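Local coordinates for GRMZM2G135359 pseudokinase (Zea mays, PDB 6CPY), which is a receptor-like pseudokinase, probably membrane-spanning, whose kinase-fold domain, the part described here, may bind ATP as its family generally does, at residues E36-N46 / Y57-I67; T27-L37 / L106-T117. All blocks are in the same frame, centred on the assembly; numbering follows the deposited sequence.

Both contacts lie in the N-terminal lobe of the kinase fold and share helix 34-40, which packs against the lobe's five-stranded antiparallel sheet. Contact 2 fastens the chain leading into that helix to the outermost strand 106-112, and contact 1, nested inside the loop it closes, ties the helix end to strands 54-60 and 66-72. Their centres are about 12 Å apart. Leu37 joins them, reaching Ile67 with one methyl and Cys110 with the other, while Phe44 CE2 of contact 1 packs 3.5 Å from Arg34 NH2 of contact 2. The structure is of the apo form, and together the contacts join helix 34-40 and its flanking chain to three strands of the sheet, with their centres 21 and 22 Å from the centre of the chain.

Contact 1 of 2, residues E36-N46 / Y57-I67; sequences ELETACEDFSN and YKGTLSSGVEI
A Schellman motif, with Glu42 at C-prime, ends helix 34-40 against the kinase N-lobe sheet, where Ala40 O accepts a hydrogen bond from Thr60 N (2.9 Å). Glycine suits position 59 because a CB would collide with Cys41 SG and Ala40 O. Beside it, Leu37 CD2 meets Ile67 CD1 at 4.0 Å, an apolar seam that Ala40 CB and Leu61 CD2 extend.

Strand 54-60, antiparallel to 66-72 in this lobe, also holds the chain beyond the helix: Lys58 N donates to Asn46 O (2.8 Å). A water there accepts from Asn46 N and lies near Cys41 O and Lys58 O. Tyr57 CG is anti to the carbonyl carbon (chi1 -64°), which turns one face of the ring to Phe44; Phe44 CB stands over its centre, 3.9 Å from the centroid, and the Phe44 ring turns its edge to the same Tyr57 ring, T-shaped with planes at 66°. Replacing Tyr57 by an alanine would probably deprive Phe44 of this aromatic face and let its ring turn. At the far end, a second water links Glu36 OE2 (2.6 Å) to Ser62 N.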
# COMPACT_ATOMS: atom_id res chain seq x y z
N GLU A 36 -6.63 17.86 -18.95
CA GLU A 36 -6.82 18.18 -17.52
C GLU A 36 -5.63 17.74 -16.65
O GLU A 36 -5.21 18.46 -15.74
CB GLU A 36 -8.12 17.57 -17.00
CG GLU A 36 -8.48 18.00 -15.58
CD GLU A 36 -9.86 17.52 -15.11
OE1 GLU A 36 -10.51 16.75 -15.84
OE2 GLU A 36 -10.28 17.92 -14.00
N LEU A 37 -5.11 16.56 -16.91
CA LEU A 37 -3.96 16.05 -16.17
C LEU A 37 -2.66 16.77 -16.49
O LEU A 37 -1.81 16.95 -15.60
CB LEU A 37 -3.82 14.54 -16.37
CG LEU A 37 -4.93 13.77 -15.66
CD1 LEU A 37 -4.73 12.27 -15.83
CD2 LEU A 37 -4.98 14.12 -14.17
N GLU A 38 -2.51 17.20 -17.74
CA GLU A 38 -1.37 18.01 -18.14
C GLU A 38 -1.33 19.28 -17.30
O GLU A 38 -0.29 19.65 -16.78
CB GLU A 38 -1.45 18.40 -19.62
CG GLU A 38 -1.22 17.25 -20.59
CD GLU A 38 -1.73 17.57 -21.99
OE1 GLU A 38 -1.86 18.77 -22.32
OE2 GLU A 38 -2.01 16.62 -22.77
N THR A 39 -2.48 19.94 -17.18
CA THR A 39 -2.61 21.14 -16.34
C THR A 39 -2.34 20.78 -14.88
O THR A 39 -1.51 21.41 -14.20
CB THR A 39 -4.01 21.76 -16.49
OG1 THR A 39 -4.24 22.09 -17.87
CG2 THR A 39 -4.14 23.02 -15.64
N ALA A 40 -3.02 19.74 -14.40
CA ALA A 40 -2.91 19.34 -12.99
C ALA A 40 -1.48 18.99 -12.58
O ALA A 40 -1.08 19.30 -11.46
CB ALA A 40 -3.83 18.18 -12.70
N CYS A 41 -0.73 18.35 -13.47
CA CYS A 41 0.64 17.90 -13.16
C CYS A 41 1.74 18.73 -13.81
O CYS A 41 2.87 18.25 -13.91
CB CYS A 41 0.82 16.45 -13.59
SG CYS A 41 -0.42 15.34 -12.92
N GLU A 42 1.43 19.95 -14.25
CA GLU A 42 2.43 20.82 -14.90
C GLU A 42 3.17 20.06 -16.00
O GLU A 42 4.40 20.03 -16.03
CB GLU A 42 3.45 21.34 -13.87
CG GLU A 42 2.85 22.01 -12.65
CD GLU A 42 2.54 23.48 -12.86
OE1 GLU A 42 2.23 23.88 -14.01
OE2 GLU A 42 2.61 24.24 -11.87
N ASP A 43 2.40 19.44 -16.89
CA ASP A 43 2.95 18.60 -17.96
C ASP A 43 3.93 17.53 -17.45
O ASP A 43 4.94 17.24 -18.08
CB ASP A 43 3.59 19.48 -19.06
CG ASP A 43 2.56 20.26 -19.87
OD1 ASP A 43 1.66 19.62 -20.46
OD2 ASP A 43 2.66 21.51 -19.93
N PHE A 44 3.61 16.93 -16.30
CA PHE A 44 4.37 15.80 -15.75
C PHE A 44 5.84 16.14 -15.46
O PHE A 44 6.74 15.35 -15.75
CB PHE A 44 4.20 14.58 -16.67
CG PHE A 44 2.76 14.29 -17.01
CD1 PHE A 44 1.92 13.70 -16.08
CD2 PHE A 44 2.24 14.65 -18.24
CE1 PHE A 44 0.58 13.45 -16.38
CE2 PHE A 44 0.91 14.42 -18.55
CZ PHE A 44 0.08 13.82 -17.62
N SER A 45 6.06 17.30 -14.85
CA SER A 45 7.41 17.81 -14.54
C SER A 45 7.79 17.66 -13.07
O SER A 45 8.92 17.97 -12.70
CB SER A 45 7.52 19.28 -14.94
OG SER A 45 6.54 20.07 -14.30
N ASN A 46 6.87 17.18 -12.24
CA ASN A 46 7.09 17.10 -10.81
C ASN A 46 7.05 15.64 -10.34
O ASN A 46 5.97 15.09 -10.10
CB ASN A 46 6.04 17.95 -10.09
CG ASN A 46 6.35 18.17 -8.63
OD1 ASN A 46 7.38 17.75 -8.12
ND2 ASN A 46 5.43 18.85 -7.94
N TYR A 57 3.89 10.97 -10.60
CA TYR A 57 3.91 12.41 -10.78
C TYR A 57 2.98 13.09 -9.80
O TYR A 57 1.90 12.59 -9.49
CB TYR A 57 3.50 12.78 -12.20
CG TYR A 57 4.46 12.29 -13.25
CD1 TYR A 57 5.70 12.90 -13.42
CD2 TYR A 57 4.15 11.20 -14.06
CE1 TYR A 57 6.59 12.45 -14.37
CE2 TYR A 57 5.04 10.75 -15.03
CZ TYR A 57 6.26 11.38 -15.17
OH TYR A 57 7.16 10.95 -16.10
N LYS A 58 3.40 14.26 -9.33
CA LYS A 58 2.59 15.06 -8.45
C LYS A 58 1.70 15.97 -9.28
O LYS A 58 2.14 16.56 -10.28
CB LYS A 58 3.48 15.90 -7.53
CG LYS A 58 2.73 16.86 -6.62
CD LYS A 58 1.96 16.13 -5.53
CE LYS A 58 0.97 17.05 -4.84
NZ LYS A 58 1.63 18.22 -4.21
N GLY A 59 0.44 16.09 -8.88
CA GLY A 59 -0.43 17.10 -9.44
C GLY A 59 -1.43 17.64 -8.44
O GLY A 59 -1.49 17.20 -7.29
N THR A 60 -2.20 18.62 -8.90
CA THR A 60 -3.32 19.17 -8.15
C THR A 60 -4.46 19.42 -9.10
O THR A 60 -4.31 20.16 -10.09
CB THR A 60 -2.94 20.50 -7.46
OG1 THR A 60 -1.73 20.33 -6.72
CG2 THR A 60 -4.05 20.97 -6.52
N LEU A 61 -5.60 18.79 -8.83
CA LEU A 61 -6.79 18.98 -9.64
C LEU A 61 -7.37 20.37 -9.41
O LEU A 61 -7.05 21.02 -8.42
CB LEU A 61 -7.83 17.90 -9.32
CG LEU A 61 -7.43 16.47 -9.65
CD1 LEU A 61 -8.46 15.50 -9.11
CD2 LEU A 61 -7.24 16.28 -11.15
N SER A 62 -8.21 20.84 -10.33
CA SER A 62 -8.79 22.19 -10.23
C SER A 62 -9.63 22.36 -8.95
O SER A 62 -9.79 23.48 -8.46
CB SER A 62 -9.61 22.54 -11.48
OG SER A 62 -10.75 21.71 -11.58
N SER A 63 -10.12 21.26 -8.41
CA SER A 63 -10.79 21.24 -7.09
C SER A 63 -9.89 21.56 -5.90
O SER A 63 -10.40 21.82 -4.80
CB SER A 63 -11.38 19.85 -6.85
OG SER A 63 -10.35 18.86 -6.80
N GLY A 64 -8.56 21.51 -6.09
CA GLY A 64 -7.59 21.65 -5.01
C GLY A 64 -7.09 20.33 -4.46
O GLY A 64 -6.17 20.29 -3.65
N VAL A 65 -7.70 19.22 -4.89
CA VAL A 65 -7.30 17.90 -4.42
C VAL A 65 -5.95 17.52 -5.01
O VAL A 65 -5.78 17.52 -6.22
CB VAL A 65 -8.35 16.83 -4.78
CG1 VAL A 65 -7.83 15.44 -4.49
CG2 VAL A 65 -9.65 17.09 -4.03
N GLU A 66 -4.99 17.22 -4.14
CA GLU A 66 -3.67 16.81 -4.57
C GLU A 66 -3.71 15.34 -4.99
O GLU A 66 -4.42 14.53 -4.39
CB GLU A 66 -2.64 17.05 -3.47
CG GLU A 66 -2.42 18.53 -3.20
CD GLU A 66 -1.43 18.76 -2.07
OE1 GLU A 66 -0.20 18.73 -2.31
OE2 GLU A 66 -1.90 18.96 -0.95
N ILE A 67 -2.95 15.00 -6.03
CA ILE A 67 -2.98 13.67 -6.62
C ILE A 67 -1.59 13.15 -6.87
O ILE A 67 -0.63 13.90 -7.06
CB ILE A 67 -3.78 13.65 -7.95
CG1 ILE A 67 -3.23 14.67 -8.95
CG2 ILE A 67 -5.25 13.92 -7.68
CD1 ILE A 67 -3.92 14.65 -10.31
O HOH W 1 -8.52 19.29 -12.75
O HOH W 2 4.15 16.41 -12.43

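Contact 2 of 2, residues T27-L37 / L106-T117; sequences TGVPSLKRSEL and LLGYCEEEHPFT
The extended lead-in to helix 34-40 makes a single parallel beta bridge, Ser31 with Tyr109, to edge strand 106-112. Tyr109 N donates to Pro30 O (3.1 Å), and Leu32 N donates to Tyr109 O at 2.8 Å; the bridge uses only the carbonyl at position 30, so a proline, lacking an N-H, costs it nothing. Leu107 and Gly108 together face Val121 in a classic beta bulge; a side chain on Gly108 would run into Leu32 CD1.

Tyr109 CG lies between backbone N and carbonyl carbon (chi1 68°), which sets its ring against Val29 and Ser31. Ser31 CA sits over one face, offset toward the rim, 4.0 Å from the centroid, while Val29 CG2 meets the edge in plane. A small, buried residue fits position 110, because Leu37 CD1 presses on Cys110 CB at a tight 3.5 Å and Leu32 O lies against the sulfur.

Arg34 stretches out from the first turn of the helix to the turn of the hairpin, to Pro115 and Thr117. Its NH1 donates to Thr117 OG1 (2.7 Å), a hydroxyl that in turn donates to Pro115 O and comes in at the edge, tilted about 20° from the guanidinium plane. Pro115, which follows a cis peptide bond, lays CG over the centre of one guanidinium face, 3.6 Å above the plane. NE of Arg34 pairs with Glu38, and a water joins Arg34 N to Glu112 OE1. Strands 106-112 and 117-123 form the hairpin known in protein kinases as beta4-beta5, here flanked by an N-terminal extension that pairs with beta4 at the sheet's edge.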
# COMPACT_ATOMS: atom_id res chain seq x y z
N THR A 27 -16.45 1.29 -15.85
CA THR A 27 -16.16 1.34 -14.41
C THR A 27 -16.77 2.57 -13.72
O THR A 27 -17.29 3.45 -14.39
CB THR A 27 -14.63 1.29 -14.16
OG1 THR A 27 -14.39 1.14 -12.75
CG2 THR A 27 -13.95 2.55 -14.66
N GLY A 28 -16.68 2.62 -12.38
CA GLY A 28 -17.31 3.67 -11.56
C GLY A 28 -16.42 4.74 -10.90
O GLY A 28 -16.80 5.29 -9.86
N VAL A 29 -15.25 5.02 -11.48
CA VAL A 29 -14.43 6.19 -11.10
C VAL A 29 -14.25 7.03 -12.38
O VAL A 29 -14.27 6.48 -13.47
CB VAL A 29 -13.05 5.81 -10.51
CG1 VAL A 29 -13.20 4.82 -9.37
CG2 VAL A 29 -12.10 5.27 -11.57
N PRO A 30 -14.03 8.35 -12.24
CA PRO A 30 -14.06 9.15 -13.45
C PRO A 30 -12.89 8.97 -14.41
O PRO A 30 -11.74 8.76 -14.00
CB PRO A 30 -14.08 10.59 -12.93
CG PRO A 30 -13.44 10.52 -11.59
CD PRO A 30 -13.85 9.18 -11.04
N SER A 31 -13.21 9.07 -15.70
CA SER A 31 -12.21 9.25 -16.74
C SER A 31 -11.81 10.72 -16.77
O SER A 31 -12.67 11.61 -16.76
CB SER A 31 -12.79 8.82 -18.09
OG SER A 31 -11.87 9.04 -19.14
N LEU A 32 -10.52 10.99 -16.79
CA LEU A 32 -10.02 12.34 -16.89
C LEU A 32 -9.39 12.56 -18.26
O LEU A 32 -8.74 11.67 -18.81
CB LEU A 32 -9.00 12.61 -15.79
CG LEU A 32 -9.62 12.57 -14.39
CD1 LEU A 32 -8.55 12.45 -13.31
CD2 LEU A 32 -10.49 13.80 -14.15
N LYS A 33 -9.58 13.75 -18.82
CA LYS A 33 -8.93 14.09 -20.08
C LYS A 33 -7.44 14.26 -19.87
O LYS A 33 -7.02 14.77 -18.83
CB LYS A 33 -9.51 15.40 -20.64
CG LYS A 33 -10.97 15.29 -21.04
CD LYS A 33 -11.47 16.59 -21.65
CE LYS A 33 -12.81 16.41 -22.34
NZ LYS A 33 -13.94 16.36 -21.37
N ARG A 34 -6.62 13.87 -20.84
CA ARG A 34 -5.19 14.14 -20.72
C ARG A 34 -4.92 15.64 -20.53
O ARG A 34 -4.05 16.02 -19.76
CB ARG A 34 -4.38 13.62 -21.90
CG ARG A 34 -2.87 13.63 -21.60
CD ARG A 34 -2.01 13.46 -22.82
NE ARG A 34 -0.66 14.01 -22.61
CZ ARG A 34 0.38 13.34 -22.13
NH1 ARG A 34 0.29 12.06 -21.79
NH2 ARG A 34 1.54 13.95 -22.00
N SER A 35 -5.67 16.49 -21.22
CA SER A 35 -5.47 17.93 -21.09
C SER A 35 -5.63 18.39 -19.64
O SER A 35 -4.85 19.22 -19.16
CB SER A 35 -6.42 18.70 -22.00
OG SER A 35 -7.77 18.44 -21.67
N GLU A 36 -6.63 17.86 -18.95
CA GLU A 36 -6.82 18.18 -17.52
C GLU A 36 -5.63 17.74 -16.65
O GLU A 36 -5.21 18.46 -15.74
CB GLU A 36 -8.12 17.57 -17.00
CG GLU A 36 -8.48 18.00 -15.58
CD GLU A 36 -9.86 17.52 -15.11
OE1 GLU A 36 -10.51 16.75 -15.84
OE2 GLU A 36 -10.28 17.92 -14.00
N LEU A 37 -5.11 16.56 -16.91
CA LEU A 37 -3.96 16.05 -16.17
C LEU A 37 -2.66 16.77 -16.49
O LEU A 37 -1.81 16.95 -15.60
CB LEU A 37 -3.82 14.54 -16.37
CG LEU A 37 -4.93 13.77 -15.66
CD1 LEU A 37 -4.73 12.27 -15.83
CD2 LEU A 37 -4.98 14.12 -14.17
N LEU A 106 -7.97 5.05 -5.52
CA LEU A 106 -8.06 5.43 -6.93
C LEU A 106 -9.13 6.50 -7.14
O LEU A 106 -10.31 6.28 -6.82
CB LEU A 106 -8.41 4.18 -7.76
CG LEU A 106 -8.43 4.37 -9.27
CD1 LEU A 106 -7.05 4.66 -9.82
CD2 LEU A 106 -9.02 3.12 -9.91
N LEU A 107 -8.71 7.66 -7.65
CA LEU A 107 -9.59 8.81 -7.84
C LEU A 107 -10.00 9.05 -9.30
O LEU A 107 -10.90 9.85 -9.58
CB LEU A 107 -8.91 10.09 -7.36
CG LEU A 107 -8.54 10.12 -5.87
CD1 LEU A 107 -7.80 11.42 -5.53
CD2 LEU A 107 -9.79 9.93 -5.01
N GLY A 108 -9.31 8.39 -10.23
CA GLY A 108 -9.60 8.54 -11.64
C GLY A 108 -8.61 7.81 -12.51
O GLY A 108 -7.69 7.16 -12.02
N TYR A 109 -8.81 7.88 -13.82
CA TYR A 109 -7.87 7.25 -14.74
C TYR A 109 -7.86 8.06 -16.04
O TYR A 109 -8.76 8.86 -16.27
CB TYR A 109 -8.25 5.80 -15.00
CG TYR A 109 -9.53 5.63 -15.78
CD1 TYR A 109 -10.75 5.57 -15.13
CD2 TYR A 109 -9.51 5.57 -17.17
CE1 TYR A 109 -11.93 5.44 -15.84
CE2 TYR A 109 -10.69 5.43 -17.89
CZ TYR A 109 -11.89 5.37 -17.21
OH TYR A 109 -13.08 5.22 -17.91
N CYS A 110 -6.82 7.88 -16.84
CA CYS A 110 -6.76 8.55 -18.13
C CYS A 110 -6.08 7.65 -19.15
O CYS A 110 -4.93 7.20 -18.96
CB CYS A 110 -6.05 9.90 -18.04
SG CYS A 110 -5.70 10.68 -19.64
N GLU A 111 -6.84 7.36 -20.20
CA GLU A 111 -6.35 6.69 -21.37
C GLU A 111 -6.48 7.70 -22.49
O GLU A 111 -7.56 8.27 -22.71
CB GLU A 111 -7.24 5.51 -21.76
CG GLU A 111 -7.39 4.43 -20.74
CD GLU A 111 -7.87 3.15 -21.39
OE1 GLU A 111 -7.02 2.31 -21.69
OE2 GLU A 111 -9.08 3.03 -21.66
N GLU A 112 -5.39 7.91 -23.20
CA GLU A 112 -5.38 8.82 -24.35
C GLU A 112 -4.38 8.23 -25.30
O GLU A 112 -3.36 7.69 -24.88
CB GLU A 112 -4.98 10.24 -23.92
CG GLU A 112 -4.68 11.21 -25.06
CD GLU A 112 -5.85 11.41 -25.99
OE1 GLU A 112 -6.95 11.75 -25.50
OE2 GLU A 112 -5.66 11.24 -27.22
N GLU A 113 -4.70 8.29 -26.60
CA GLU A 113 -3.83 7.71 -27.63
C GLU A 113 -2.81 8.69 -28.16
O GLU A 113 -1.76 8.28 -28.64
CB GLU A 113 -4.66 7.15 -28.79
CG GLU A 113 -5.55 5.97 -28.42
CD GLU A 113 -4.78 4.85 -27.72
OE1 GLU A 113 -3.74 4.41 -28.26
OE2 GLU A 113 -5.22 4.43 -26.63
N HIS A 114 -3.12 9.99 -28.10
CA HIS A 114 -2.26 11.02 -28.69
C HIS A 114 -1.94 12.17 -27.73
O HIS A 114 -2.79 13.04 -27.52
CB HIS A 114 -2.94 11.58 -29.95
CG HIS A 114 -3.49 10.52 -30.85
ND1 HIS A 114 -4.84 10.30 -31.00
CD2 HIS A 114 -2.87 9.62 -31.64
CE1 HIS A 114 -5.03 9.30 -31.85
NE2 HIS A 114 -3.85 8.87 -32.25
N PRO A 115 -0.75 12.18 -27.12
CA PRO A 115 0.24 11.11 -27.20
C PRO A 115 -0.14 9.94 -26.29
O PRO A 115 -1.08 10.05 -25.50
CB PRO A 115 1.51 11.77 -26.69
CG PRO A 115 1.02 12.79 -25.72
CD PRO A 115 -0.28 13.29 -26.27
N PHE A 116 0.61 8.85 -26.38
CA PHE A 116 0.20 7.62 -25.71
C PHE A 116 0.23 7.81 -24.19
O PHE A 116 1.25 8.21 -23.63
CB PHE A 116 1.08 6.45 -26.11
CG PHE A 116 0.61 5.15 -25.52
CD1 PHE A 116 -0.45 4.48 -26.08
CD2 PHE A 116 1.20 4.65 -24.37
CE1 PHE A 116 -0.92 3.31 -25.53
CE2 PHE A 116 0.74 3.47 -23.81
CZ PHE A 116 -0.32 2.80 -24.39
N THR A 117 -0.90 7.53 -23.55
CA THR A 117 -1.09 7.78 -22.12
C THR A 117 -1.86 6.63 -21.49
O THR A 117 -2.94 6.28 -21.94
CB THR A 117 -1.93 9.06 -21.91
OG1 THR A 117 -1.38 10.14 -22.68
CG2 THR A 117 -1.98 9.45 -20.43
O HOH W 3 -7.78 12.55 -23.10